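Local atomic coordinates of putative succinylglutamate desuccinylase / aspartoacylase (Shewanella amazonensis, PDB entry 3FMC), a protein that is probably a zinc-dependent hydrolase of the succinylglutamate desuccinylase/aspartoacylase family, thought to act on ester bonds. Residues C[18-23]-C[76-81]; C[41-46]-C[89-94]; C[170-175]-C[240-245]. All coordinates share one frame; numbering follows the deposited sequence.

Interaction 1: C[18-23]-C[76-81]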
loop_
_atom_site.group_PDB
_atom_site.type_symbol
_atom_site.label_atom_id
_atom_site.label_comp_id
_atom_site.label_asym_id
_atom_site.label_seq_id
_atom_site.Cartn_x
_atom_site.Cartn_y
_atom_site.Cartn_z
ATOM N N GLN C 18 4.423 -9.869 -18.934
ATOM C CA GLN C 18 5.438 -10.776 -18.451
ATOM C C GLN C 18 4.856 -12.023 -17.741
ATOM O O GLN C 18 3.912 -11.924 -16.927
ATOM C CB GLN C 18 6.383 -10.010 -17.527
ATOM C CG GLN C 18 7.013 -8.727 -18.190
ATOM C CD GLN C 18 6.142 -7.405 -18.138
ATOM O OE1 GLN C 18 5.155 -7.315 -17.402
ATOM N NE2 GLN C 18 6.543 -6.391 -18.941
ATOM N N PRO C 19 5.395 -13.225 -18.076
ATOM C CA PRO C 19 4.918 -14.401 -17.398
ATOM C C PRO C 19 5.486 -14.455 -15.971
ATOM O O PRO C 19 6.491 -13.802 -15.679
ATOM C CB PRO C 19 5.514 -15.550 -18.234
ATOM C CG PRO C 19 6.739 -15.034 -18.730
ATOM C CD PRO C 19 6.460 -13.554 -19.039
ATOM N N LEU C 20 4.746 -15.123 -15.087
ATOM C CA LEU C 20 5.177 -15.396 -13.708
ATOM C C LEU C 20 5.597 -16.878 -13.769
ATOM O O LEU C 20 4.810 -17.715 -14.181
ATOM C CB LEU C 20 4.042 -15.160 -12.693
ATOM C CG LEU C 20 3.635 -13.668 -12.435
ATOM C CD1 LEU C 20 2.334 -13.572 -11.632
ATOM C CD2 LEU C 20 4.793 -12.870 -11.766
ATOM N N SER C 21 6.856 -17.152 -13.439
ATOM C CA SER C 21 7.397 -18.487 -13.443
ATOM C C SER C 21 8.320 -18.739 -12.259
ATOM O O SER C 21 8.854 -17.782 -11.631
ATOM C CB SER C 21 8.061 -18.853 -14.757
ATOM O OG SER C 21 9.155 -18.022 -14.975
ATOM N N LEU C 22 8.470 -20.050 -11.967
ATOM C CA LEU C 22 9.237 -20.550 -10.831
ATOM C C LEU C 22 10.378 -21.413 -11.385
ATOM O O LEU C 22 10.162 -22.165 -12.330
ATOM C CB LEU C 22 8.365 -21.495 -9.965
ATOM C CG LEU C 22 6.955 -21.121 -9.529
ATOM C CD1 LEU C 22 6.365 -22.081 -8.549
ATOM C CD2 LEU C 22 6.978 -19.707 -8.960
ATOM N N PRO C 23 11.552 -21.360 -10.747
ATOM C CA PRO C 23 12.654 -22.265 -11.080
ATOM C C PRO C 23 12.478 -23.530 -10.226
ATOM O O PRO C 23 12.266 -23.424 -9.020
ATOM C CB PRO C 23 13.900 -21.490 -10.639
ATOM C CG PRO C 23 13.448 -20.632 -9.536
ATOM C CD PRO C 23 11.933 -20.435 -9.666
ATOM N N ASN C 76 6.923 -17.609 -5.349
ATOM C CA ASN C 76 5.835 -16.652 -5.600
ATOM C C ASN C 76 6.384 -15.314 -6.066
ATOM O O ASN C 76 6.415 -14.346 -5.307
ATOM C CB ASN C 76 5.009 -16.509 -4.331
ATOM C CG ASN C 76 3.824 -15.549 -4.496
ATOM O OD1 ASN C 76 3.462 -15.183 -5.619
ATOM N ND2 ASN C 76 3.209 -15.175 -3.388
ATOM N N PRO C 77 6.791 -15.229 -7.349
ATOM C CA PRO C 77 7.394 -13.970 -7.779
ATOM C C PRO C 77 6.483 -12.725 -7.630
ATOM O O PRO C 77 6.975 -11.635 -7.326
ATOM C CB PRO C 77 7.812 -14.252 -9.248
ATOM C CG PRO C 77 6.954 -15.404 -9.661
ATOM C CD PRO C 77 6.779 -16.242 -8.438
ATOM N N LEU C 78 5.163 -12.895 -7.762
ATOM C CA LEU C 78 4.244 -11.752 -7.657
ATOM C C LEU C 78 4.337 -11.177 -6.236
ATOM O O LEU C 78 4.398 -9.968 -6.041
ATOM C CB LEU C 78 2.813 -12.175 -8.012
ATOM C CG LEU C 78 1.752 -11.077 -8.110
ATOM C CD1 LEU C 78 2.125 -9.952 -8.966
ATOM C CD2 LEU C 78 0.436 -11.693 -8.635
ATOM N N GLY C 79 4.404 -12.040 -5.234
ATOM C CA GLY C 79 4.510 -11.570 -3.841
ATOM C C GLY C 79 5.916 -11.115 -3.487
ATOM O O GLY C 79 6.126 -10.127 -2.759
ATOM N N ILE C 80 6.912 -11.860 -3.973
ATOM C CA ILE C 80 8.313 -11.551 -3.723
ATOM C C ILE C 80 8.700 -10.166 -4.239
ATOM O O ILE C 80 9.430 -9.436 -3.582
ATOM C CB ILE C 80 9.231 -12.579 -4.419
ATOM C CG1 ILE C 80 9.106 -13.920 -3.706
ATOM C CG2 ILE C 80 10.716 -12.108 -4.393
ATOM C CD1 ILE C 80 9.589 -15.121 -4.552
ATOM N N ASN C 81 8.142 -9.803 -5.398
ATOM C CA ASN C 81 8.515 -8.568 -6.057
ATOM C C ASN C 81 7.699 -7.325 -5.621
ATOM O O ASN C 81 7.948 -6.190 -6.041
ATOM C CB ASN C 81 8.415 -8.770 -7.553
ATOM C CG ASN C 81 9.509 -9.663 -8.103
ATOM O OD1 ASN C 81 10.626 -9.687 -7.567
ATOM N ND2 ASN C 81 9.213 -10.350 -9.204
#
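Leu20, on the strand 19-23, faces Pro77, the first residue of the short helix 77-80, with their CA atoms 6.5 Å apart; two residues further on, the CA of Leu22 lies 7.4 Å from that of Asn76. No hydrogen bond links the two segments, and apolar side chains carry the contact. Leu20 straddles the start of the helix with its fork: CD2 meets Pro77 CG at 3.9 Å, while CD1 lies over Leu78 CB at the same distance and also touches Leu78 CD2. With CG beside the backbone N and anti to the carbonyl carbon (chi1 -71°), both methyls reach the helix. The Pro77 ring has further neighbours on the strand, its CG lying 3.6 Å from Ser21 O and its CD 3.5 Å from Leu22 CD2, the Leu22 and Pro77 side chains crossing at about a right angle. An alanine in place of Leu20 would take away both methyls and is likely to open a gap between strand and helix, leaving Pro77 CG and Leu78 CB less well covered. Asn76 is the N-cap: its OD1 accepts a weak bond from Gly79 N (3.3 Å), and its ND2 is held by Val42 O. Strand 4-13 pairs antiparallel with this strand, and its Val11 touches Leu20 and Leu22. Helix 150-163 adds Leu158 against Leu22 and Thr150 against Leu78, while Ala16 of a second subunit packs on Pro77, so the start of the helix also borders a subunit interface.

Interaction 2: C[41-46]-C[89-94]. With SO4 (sulfate ion), chain K.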
loop_
_atom_site.group_PDB
_atom_site.type_symbol
_atom_site.label_atom_id
_atom_site.label_comp_id
_atom_site.label_asym_id
_atom_site.label_seq_id
_atom_site.Cartn_x
_atom_site.Cartn_y
_atom_site.Cartn_z
ATOM N N ASN C 41 9.494 -19.277 0.085
ATOM C CA ASN C 41 9.203 -17.851 -0.275
ATOM C C ASN C 41 7.834 -17.689 -0.952
ATOM O O ASN C 41 7.643 -16.834 -1.854
ATOM C CB ASN C 41 10.381 -17.318 -1.148
ATOM C CG ASN C 41 10.608 -15.788 -1.106
ATOM O OD1 ASN C 41 11.445 -15.284 -1.881
ATOM N ND2 ASN C 41 9.940 -15.063 -0.206
ATOM N N VAL C 42 6.885 -18.543 -0.549
ATOM C CA VAL C 42 5.496 -18.388 -0.975
ATOM C C VAL C 42 5.003 -17.051 -0.400
ATOM O O VAL C 42 4.248 -16.301 -1.062
ATOM C CB VAL C 42 4.614 -19.621 -0.592
ATOM C CG1 VAL C 42 3.091 -19.313 -0.740
ATOM C CG2 VAL C 42 4.931 -20.836 -1.519
ATOM N N HIS C 43 5.412 -16.748 0.840
ATOM C CA HIS C 43 5.204 -15.407 1.432
ATOM C C HIS C 43 6.425 -14.564 1.058
ATOM O O HIS C 43 7.584 -14.885 1.431
ATOM C CB HIS C 43 5.002 -15.439 2.931
ATOM C CG HIS C 43 3.701 -16.007 3.362
ATOM N ND1 HIS C 43 3.610 -16.921 4.376
ATOM C CD2 HIS C 43 2.433 -15.805 2.920
ATOM C CE1 HIS C 43 2.339 -17.229 4.582
ATOM N NE2 HIS C 43 1.604 -16.586 3.692
ATOM N N GLY C 44 6.187 -13.526 0.253
ATOM C CA GLY C 44 7.266 -12.709 -0.357
ATOM C C GLY C 44 8.385 -12.174 0.543
ATOM O O GLY C 44 9.532 -12.063 0.131
ATOM N N ALA C 45 8.044 -11.753 1.758
ATOM C CA ALA C 45 9.033 -11.214 2.710
ATOM C C ALA C 45 9.890 -12.297 3.349
ATOM O O ALA C 45 10.910 -11.978 3.940
ATOM C CB ALA C 45 8.354 -10.444 3.830
ATOM N N GLU C 46 9.487 -13.555 3.198
ATOM C CA GLU C 46 10.110 -14.685 3.927
ATOM C C GLU C 46 11.235 -15.286 3.117
ATOM O O GLU C 46 11.214 -16.454 2.784
ATOM C CB GLU C 46 9.002 -15.683 4.323
ATOM C CG GLU C 46 7.914 -15.015 5.225
ATOM C CD GLU C 46 6.835 -15.926 5.677
ATOM O OE1 GLU C 46 6.920 -17.167 5.397
ATOM O OE2 GLU C 46 5.882 -15.420 6.372
ATOM N N LEU C 89 5.509 -6.378 0.643
ATOM C CA LEU C 89 4.063 -6.616 0.913
ATOM C C LEU C 89 3.768 -7.935 0.186
ATOM O O LEU C 89 3.140 -7.975 -0.873
ATOM C CB LEU C 89 3.223 -5.430 0.411
ATOM C CG LEU C 89 1.766 -5.498 0.829
ATOM C CD1 LEU C 89 1.665 -5.152 2.325
ATOM C CD2 LEU C 89 0.946 -4.516 -0.035
ATOM N N GLY C 90 4.242 -9.027 0.810
ATOM C CA GLY C 90 4.360 -10.301 0.163
ATOM C C GLY C 90 3.495 -11.402 0.699
ATOM O O GLY C 90 3.535 -12.504 0.166
ATOM N N ARG C 91 2.697 -11.095 1.725
ATOM C CA ARG C 91 1.915 -12.120 2.414
ATOM C C ARG C 91 0.575 -12.478 1.796
ATOM O O ARG C 91 0.102 -13.625 1.910
ATOM C CB ARG C 91 1.697 -11.660 3.866
ATOM C CG ARG C 91 1.101 -12.718 4.780
ATOM C CD ARG C 91 1.175 -12.284 6.228
ATOM N NE ARG C 91 0.522 -13.269 7.061
ATOM C CZ ARG C 91 1.080 -14.436 7.392
ATOM N NH1 ARG C 91 2.327 -14.741 7.006
ATOM N NH2 ARG C 91 0.385 -15.294 8.132
ATOM N N PHE C 92 -0.040 -11.479 1.150
ATOM C CA PHE C 92 -1.356 -11.623 0.596
ATOM C C PHE C 92 -1.503 -10.902 -0.745
ATOM O O PHE C 92 -0.687 -10.040 -1.098
ATOM C CB PHE C 92 -2.437 -11.135 1.588
ATOM C CG PHE C 92 -2.181 -9.793 2.238
ATOM C CD1 PHE C 92 -2.374 -8.588 1.542
ATOM C CD2 PHE C 92 -1.785 -9.729 3.579
ATOM C CE1 PHE C 92 -2.185 -7.343 2.199
ATOM C CE2 PHE C 92 -1.571 -8.507 4.201
ATOM C CZ PHE C 92 -1.772 -7.329 3.504
ATOM N N ASP C 93 -2.538 -11.302 -1.475
ATOM C CA ASP C 93 -2.878 -10.623 -2.713
ATOM C C ASP C 93 -3.158 -9.142 -2.328
ATOM O O ASP C 93 -4.048 -8.866 -1.546
ATOM C CB ASP C 93 -4.095 -11.317 -3.361
ATOM C CG ASP C 93 -4.421 -10.771 -4.714
ATOM O OD1 ASP C 93 -4.049 -9.620 -4.958
ATOM O OD2 ASP C 93 -5.063 -11.507 -5.511
ATOM N N PRO C 94 -2.375 -8.197 -2.862
ATOM C CA PRO C 94 -2.562 -6.788 -2.504
ATOM C C PRO C 94 -3.908 -6.228 -2.973
ATOM O O PRO C 94 -4.343 -5.185 -2.497
ATOM C CB PRO C 94 -1.393 -6.061 -3.192
ATOM C CG PRO C 94 -0.764 -7.015 -4.062
ATOM C CD PRO C 94 -1.266 -8.393 -3.805
HETATM S S SO4 K . 0.706 -18.520 7.826
HETATM O O1 SO4 K . 0.109 -18.476 6.473
HETATM O O2 SO4 K . -0.281 -18.049 8.794
HETATM O O3 SO4 K . 1.957 -17.718 7.993
HETATM O O4 SO4 K . 1.081 -19.922 8.086
HETATM O O HOH W 1 4.594 -13.119 5.385
#
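His43 O, in the residue that lies against Arg91 across the contact, is gripped from opposite faces of its carbonyl plane by two donors, Asn41 ND2 and Glu46 N, each at 2.9 Å. The second bond closes a type I turn from His43 to Glu46; Asn41 ND2 also reaches Gly44 O, so one amide ties down two carbonyls of the turn. Across the segments, Gly44 N donates to Gly90 O (2.8 Å, 161° at the hydrogen), approaching from above the carbonyl plane. The backbones come so close here that a CB on either glycine would run into the other's CA. Alongside, Arg91 reaches over the histidine: its CG is anti to the backbone N (chi1 -170°) and the chain runs extended to NE, which places NH1 3.5 Å above one face of the His43 ring, offset toward the rim, with ring and guanidinium planes 35° apart. NE2 of His43 bonds to Asn99 OD1. Both terminal nitrogens of Arg91 converge on O3 of a sulfate, NH2 at 2.9 Å and NH1 at 3.2 Å, and Asn99, Asn101 and Arg102 bind the same ion. Sulfate O1 sits at the edge of the His43 ring, in its plane. Glu46 OE2 forms a long salt bridge with Arg91 NH1 (3.7 Å), reinforced by a bridging water. OE1 accepts from Thr173 N and more weakly from His43 ND1. His43 and Glu46 fit the His-x-x-Glu part of the zinc-binding signature of the aspartoacylase family, with His172 probably the third ligand of a site vacant here; the sulfate, probably from the crystallisation liquor, may mark an adjoining anion-binding pocket.

Interaction 3: C[170-175]-C[240-245]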
loop_
_atom_site.group_PDB
_atom_site.type_symbol
_atom_site.label_atom_id
_atom_site.label_comp_id
_atom_site.label_asym_id
_atom_site.label_seq_id
_atom_site.Cartn_x
_atom_site.Cartn_y
_atom_site.Cartn_z
ATOM N N ASP C 170 7.787 -27.202 3.442
ATOM C CA ASP C 170 7.419 -25.806 3.062
ATOM C C ASP C 170 8.237 -24.889 3.967
ATOM O O ASP C 170 8.082 -24.906 5.177
ATOM C CB ASP C 170 5.913 -25.608 3.243
ATOM C CG ASP C 170 5.374 -24.352 2.524
ATOM O OD1 ASP C 170 6.148 -23.718 1.787
ATOM O OD2 ASP C 170 4.179 -24.005 2.732
ATOM N N LEU C 171 9.123 -24.126 3.365
ATOM C CA LEU C 171 10.003 -23.249 4.110
ATOM C C LEU C 171 9.442 -21.825 4.201
ATOM O O LEU C 171 9.292 -21.104 3.173
ATOM C CB LEU C 171 11.397 -23.214 3.510
ATOM C CG LEU C 171 12.049 -24.575 3.222
ATOM C CD1 LEU C 171 13.443 -24.323 2.682
ATOM C CD2 LEU C 171 12.087 -25.460 4.457
ATOM N N HIS C 172 9.216 -21.426 5.452
ATOM C CA HIS C 172 8.690 -20.122 5.813
ATOM C C HIS C 172 9.607 -19.425 6.829
ATOM O O HIS C 172 10.634 -19.950 7.244
ATOM C CB HIS C 172 7.279 -20.294 6.406
ATOM C CG HIS C 172 6.212 -20.674 5.401
ATOM N ND1 HIS C 172 5.247 -19.784 4.951
ATOM C CD2 HIS C 172 5.961 -21.848 4.771
ATOM C CE1 HIS C 172 4.452 -20.397 4.090
ATOM N NE2 HIS C 172 4.863 -21.649 3.958
ATOM N N THR C 173 9.209 -18.219 7.190
ATOM C CA THR C 173 9.769 -17.493 8.324
ATOM C C THR C 173 8.599 -16.823 9.046
ATOM O O THR C 173 7.511 -16.668 8.488
ATOM C CB THR C 173 10.806 -16.403 7.975
ATOM O OG1 THR C 173 10.171 -15.186 7.543
ATOM C CG2 THR C 173 11.853 -16.856 6.926
ATOM N N GLY C 174 8.856 -16.429 10.292
ATOM C CA GLY C 174 7.950 -15.588 11.047
ATOM C C GLY C 174 8.360 -14.142 10.807
ATOM O O GLY C 174 9.169 -13.861 9.929
ATOM N N PRO C 175 7.730 -13.195 11.513
ATOM C CA PRO C 175 8.059 -11.767 11.379
ATOM C C PRO C 175 9.352 -11.497 12.153
ATOM O O PRO C 175 10.399 -11.498 11.536
ATOM C CB PRO C 175 6.815 -11.061 11.932
ATOM C CG PRO C 175 6.216 -12.054 12.909
ATOM C CD PRO C 175 6.504 -13.423 12.332
ATOM N N THR C 240 6.153 -27.813 7.958
ATOM C CA THR C 240 6.390 -26.410 7.631
ATOM C C THR C 240 7.425 -25.890 8.594
ATOM O O THR C 240 7.220 -25.914 9.788
ATOM C CB THR C 240 5.063 -25.604 7.697
ATOM O OG1 THR C 240 4.096 -26.223 6.832
ATOM C CG2 THR C 240 5.257 -24.149 7.325
ATOM N N LEU C 241 8.538 -25.443 8.054
ATOM C CA LEU C 241 9.628 -24.927 8.829
ATOM C C LEU C 241 9.590 -23.405 8.793
ATOM O O LEU C 241 9.589 -22.827 7.729
ATOM C CB LEU C 241 10.957 -25.461 8.268
ATOM C CG LEU C 241 11.301 -26.989 8.416
ATOM C CD1 LEU C 241 10.399 -27.956 7.749
ATOM C CD2 LEU C 241 12.815 -27.172 8.004
ATOM N N GLU C 242 9.525 -22.777 9.980
ATOM C CA GLU C 242 9.455 -21.316 10.146
ATOM C C GLU C 242 10.825 -20.932 10.661
ATOM O O GLU C 242 11.105 -20.971 11.876
ATOM C CB GLU C 242 8.355 -20.945 11.155
ATOM C CG GLU C 242 6.946 -21.477 10.871
ATOM C CD GLU C 242 6.152 -20.630 9.855
ATOM O OE1 GLU C 242 6.367 -19.413 9.793
ATOM O OE2 GLU C 242 5.310 -21.216 9.155
ATOM N N LEU C 243 11.695 -20.582 9.730
ATOM C CA LEU C 243 13.122 -20.369 9.992
ATOM C C LEU C 243 13.590 -18.972 10.359
ATOM O O LEU C 243 14.377 -18.350 9.663
ATOM C CB LEU C 243 13.898 -20.937 8.793
ATOM C CG LEU C 243 13.637 -22.464 8.592
ATOM C CD1 LEU C 243 14.347 -23.008 7.391
ATOM C CD2 LEU C 243 14.041 -23.300 9.869
ATOM N N GLY C 244 13.155 -18.499 11.508
ATOM C CA GLY C 244 13.608 -17.195 11.990
ATOM C C GLY C 244 12.771 -16.060 11.453
ATOM O O GLY C 244 11.579 -16.226 11.175
ATOM N N SER C 245 13.431 -14.921 11.293
ATOM C CA SER C 245 12.758 -13.689 10.983
ATOM C C SER C 245 12.688 -13.456 9.476
ATOM O O SER C 245 13.500 -13.958 8.698
ATOM C CB SER C 245 13.457 -12.564 11.739
ATOM O OG SER C 245 13.299 -12.724 13.135
HETATM O O HOH W 2 2.722 -25.019 4.826
HETATM O O HOH W 3 4.392 -17.998 7.660
#
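Leu241 and His172 join two neighbouring parallel strands of the catalytic domain's central sheet, His172 N donating to Leu241 O at 2.7 Å nearly in line with the carbonyl. The ladder continues with Leu241 N to Asp170 O (3.0 Å) and Leu243 N to His172 O (2.8 Å). Beyond these, Gly174 N bonds to Gly244 O as the 240-245 segment turns a corner at Gly244. On one face of the sheet, Leu171 and Leu241 run side by side, CD2 of the former 4.0 Å from CB of the latter, covered by Val52 and Ile53 of helix 48-60 and Ile261 of helix 251-267. The other face carries His172 beside Thr240 and Glu242: Thr240 CG2 lies 3.5 Å from its CD2, and the Glu242 carboxylate, its chain bent at chi2 (-82°), reaches its CB through OE2. His172 also belongs to a probable metal site, its ring meeting that of His43. In the second shell a water donates to both Asp170 OD2 and Thr240 OG1, the latter bonded to Asp211 as well, while Asp170 OD1 is held by Gln39. Asp170 in turn fixes the rotation of the imidazole: its OD2 accepts from His172 NE2 at 2.7 Å; OD2 lies in the plane of the imidazole, while NE2 approaches from above the carboxylate plane.

The three contacts step inward from a subunit interface to the probable metal site. Interactions 1 and 2 have centres 11 Å apart and meet where the N-cap residue Asn76 donates from ND2 to Val42 O (2.8 Å), tying the short helix to the turn that bears His43 and Glu46. Interaction 2 lies 12 Å, centre to centre, from interaction 3, and Glu46 OE1 spans the gap to Thr173 N at 3.1 Å. Together these two contacts bring His43, Glu46 and His172 around one vacant point, consistent with an unoccupied zinc site; the sulfate, probably from the crystallisation liquor, comes within about 5 Å of the Glu242 side chain. Interactions 1 and 3 do not touch, their nearest atoms being about 9 Å apart.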